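Long-range contact in putative uncharacterized protein (Streptococcus mutans, PDB 3L7N), which probably acts as a class I glutamine amidotransferase, releasing ammonia from glutamine for transfer to an acceptor substrate: residues L117-E122 with S134-V139. Sequence-based numbering, arbitrary orientation.
Sequences LISLTE and SDDLLV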
loop_
_atom_site.group_PDB
_atom_site.type_symbol
_atom_site.label_atom_id
_atom_site.label_comp_id
_atom_site.label_asym_id
_atom_site.label_seq_id
_atom_site.Cartn_x
_atom_site.Cartn_y
_atom_site.Cartn_z
ATOM N N LEU A 117 -12.514 -7.291 6.900
ATOM C CA LEU A 117 -11.769 -8.513 6.779
ATOM C C LEU A 117 -11.169 -8.592 5.418
ATOM O O LEU A 117 -11.789 -8.220 4.433
ATOM C CB LEU A 117 -12.667 -9.744 7.018
ATOM C CG LEU A 117 -12.989 -10.183 8.453
ATOM C CD1 LEU A 117 -14.239 -11.100 8.428
ATOM C CD2 LEU A 117 -11.776 -10.907 9.154
ATOM N N ILE A 118 -9.935 -9.003 5.377
ATOM C CA ILE A 118 -9.369 -9.618 4.202
ATOM C C ILE A 118 -9.180 -11.084 4.579
ATOM O O ILE A 118 -9.204 -11.430 5.804
ATOM C CB ILE A 118 -7.950 -8.971 3.813
ATOM C CG1 ILE A 118 -6.991 -9.045 4.994
ATOM C CG2 ILE A 118 -8.126 -7.495 3.312
ATOM C CD1 ILE A 118 -5.612 -9.286 4.628
ATOM N N SER A 119 -9.000 -11.948 3.550
ATOM C CA SER A 119 -9.015 -13.423 3.705
ATOM C C SER A 119 -7.943 -14.030 2.829
ATOM O O SER A 119 -7.927 -13.791 1.606
ATOM C CB SER A 119 -10.388 -13.987 3.256
ATOM O OG SER A 119 -11.465 -13.144 3.639
ATOM N N LEU A 120 -7.078 -14.859 3.407
ATOM C CA LEU A 120 -6.005 -15.452 2.617
ATOM C C LEU A 120 -6.532 -16.373 1.526
ATOM O O LEU A 120 -7.424 -17.182 1.747
ATOM C CB LEU A 120 -4.987 -16.202 3.484
ATOM C CG LEU A 120 -4.366 -15.428 4.630
ATOM C CD1 LEU A 120 -3.122 -16.111 5.161
ATOM C CD2 LEU A 120 -4.052 -14.072 4.175
ATOM N N THR A 121 -5.980 -16.211 0.355
ATOM C CA THR A 121 -6.071 -17.120 -0.681
ATOM C C THR A 121 -5.351 -18.414 -0.293
ATOM O O THR A 121 -4.679 -18.479 0.760
ATOM C CB THR A 121 -5.379 -16.532 -1.840
ATOM O OG1 THR A 121 -6.215 -15.533 -2.415
ATOM C CG2 THR A 121 -5.091 -17.519 -2.822
ATOM N N GLU A 122 -5.522 -19.462 -1.125
ATOM C CA GLU A 122 -4.742 -20.712 -1.005
ATOM C C GLU A 122 -3.293 -20.442 -1.111
ATOM O O GLU A 122 -2.485 -21.057 -0.413
ATOM C CB GLU A 122 -5.136 -21.692 -2.133
ATOM C CG GLU A 122 -6.391 -22.522 -1.841
ATOM C CD GLU A 122 -6.333 -23.169 -0.456
ATOM O OE1 GLU A 122 -5.171 -23.594 -0.029
ATOM O OE2 GLU A 122 -7.410 -23.187 0.250
ATOM N N SER A 134 -3.775 -14.762 10.765
ATOM C CA SER A 134 -4.966 -15.625 10.772
ATOM C C SER A 134 -5.652 -15.571 9.350
ATOM O O SER A 134 -5.476 -14.591 8.605
ATOM C CB SER A 134 -5.935 -15.160 11.832
ATOM O OG SER A 134 -6.444 -13.876 11.513
ATOM N N ASP A 135 -6.418 -16.607 8.992
ATOM C CA ASP A 135 -7.028 -16.679 7.612
ATOM C C ASP A 135 -7.835 -15.453 7.252
ATOM O O ASP A 135 -7.948 -15.091 6.063
ATOM C CB ASP A 135 -7.931 -17.869 7.510
ATOM C CG ASP A 135 -7.196 -19.133 7.510
ATOM O OD1 ASP A 135 -5.906 -19.104 7.607
ATOM O OD2 ASP A 135 -7.888 -20.189 7.408
ATOM N N ASP A 136 -8.553 -14.943 8.258
ATOM C CA ASP A 136 -9.297 -13.689 8.154
ATOM C C ASP A 136 -8.797 -12.677 9.207
ATOM O O ASP A 136 -8.631 -13.028 10.425
ATOM C CB ASP A 136 -10.811 -13.915 8.344
ATOM C CG ASP A 136 -11.418 -14.841 7.271
ATOM O OD1 ASP A 136 -11.277 -14.554 6.037
ATOM O OD2 ASP A 136 -12.059 -15.842 7.673
ATOM N N LEU A 137 -8.587 -11.424 8.751
ATOM C CA LEU A 137 -8.006 -10.374 9.574
ATOM C C LEU A 137 -8.661 -9.084 9.275
ATOM O O LEU A 137 -8.873 -8.749 8.132
ATOM C CB LEU A 137 -6.542 -10.253 9.285
ATOM C CG LEU A 137 -5.733 -9.296 10.150
ATOM C CD1 LEU A 137 -5.868 -9.641 11.684
ATOM C CD2 LEU A 137 -4.305 -9.381 9.699
ATOM N N LEU A 138 -9.002 -8.341 10.296
ATOM C CA LEU A 138 -9.523 -7.028 10.055
ATOM C C LEU A 138 -8.341 -5.992 9.768
ATOM O O LEU A 138 -7.358 -5.893 10.559
ATOM C CB LEU A 138 -10.439 -6.582 11.201
ATOM C CG LEU A 138 -11.801 -6.101 10.668
ATOM C CD1 LEU A 138 -12.755 -7.242 10.438
ATOM C CD2 LEU A 138 -12.376 -5.190 11.550
ATOM N N VAL A 139 -8.370 -5.382 8.571
ATOM C CA VAL A 139 -7.342 -4.430 8.165
ATOM C C VAL A 139 -7.983 -3.201 7.597
ATOM O O VAL A 139 -9.227 -3.185 7.338
ATOM C CB VAL A 139 -6.317 -5.038 7.091
ATOM C CG1 VAL A 139 -5.650 -6.300 7.619
ATOM C CG2 VAL A 139 -6.980 -5.239 5.722
#
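I118 and L137 face each other as the hydrogen-bonded pair of a long-looped antiparallel hairpin, in which strand 115-120 runs beside strand 136-143 in the antiparallel part of the mixed sheet of this class I glutamine amidotransferase domain. Their backbones exchange two bonds, I118 N to L137 O and L137 N to I118 O, each 3.0 Å long. A third bond, L120 N to D135 O at 2.8 Å, extends the pairing to the residue just before the second strand.

The close packing lies on the face that carries I118. Its CG1 sits between backbone N and carbonyl carbon (chi1 55°), which leaves CG2 beside the N and within 3.5 Å of V139 CG2; the two branched side chains cross at about a right angle. V139 also touches C178 and L180, and I118 rests on Q165, so both residues are buried by loops as well as by each other.

The opposite face, with L117, S119, D136 and L138, is more open. L117 bends back over the neighbouring strand: CG meets L138 CD1 at 3.6 Å, while the CD2 branch reaches D136 CB, yet the leucine itself remains exposed. L138 also touches F216.

Just ahead of the second strand, S134 OG donates to D136 O, the carbonyl of the strand's first residue, from well above the carbonyl plane, tying the exposed approach back onto the strand. On its other side strand 115-120 continues the sheet through backbone bonding of S119 with I158. The S119 and D136 side chains add a polar link on the open face: S119 OG and D136 CG each stand anti to their own carbonyl carbon, beside the backbone N, and S119 OG donates to D136 OD1 at 2.8 Å, nearly along the C-O axis of that carboxylate oxygen.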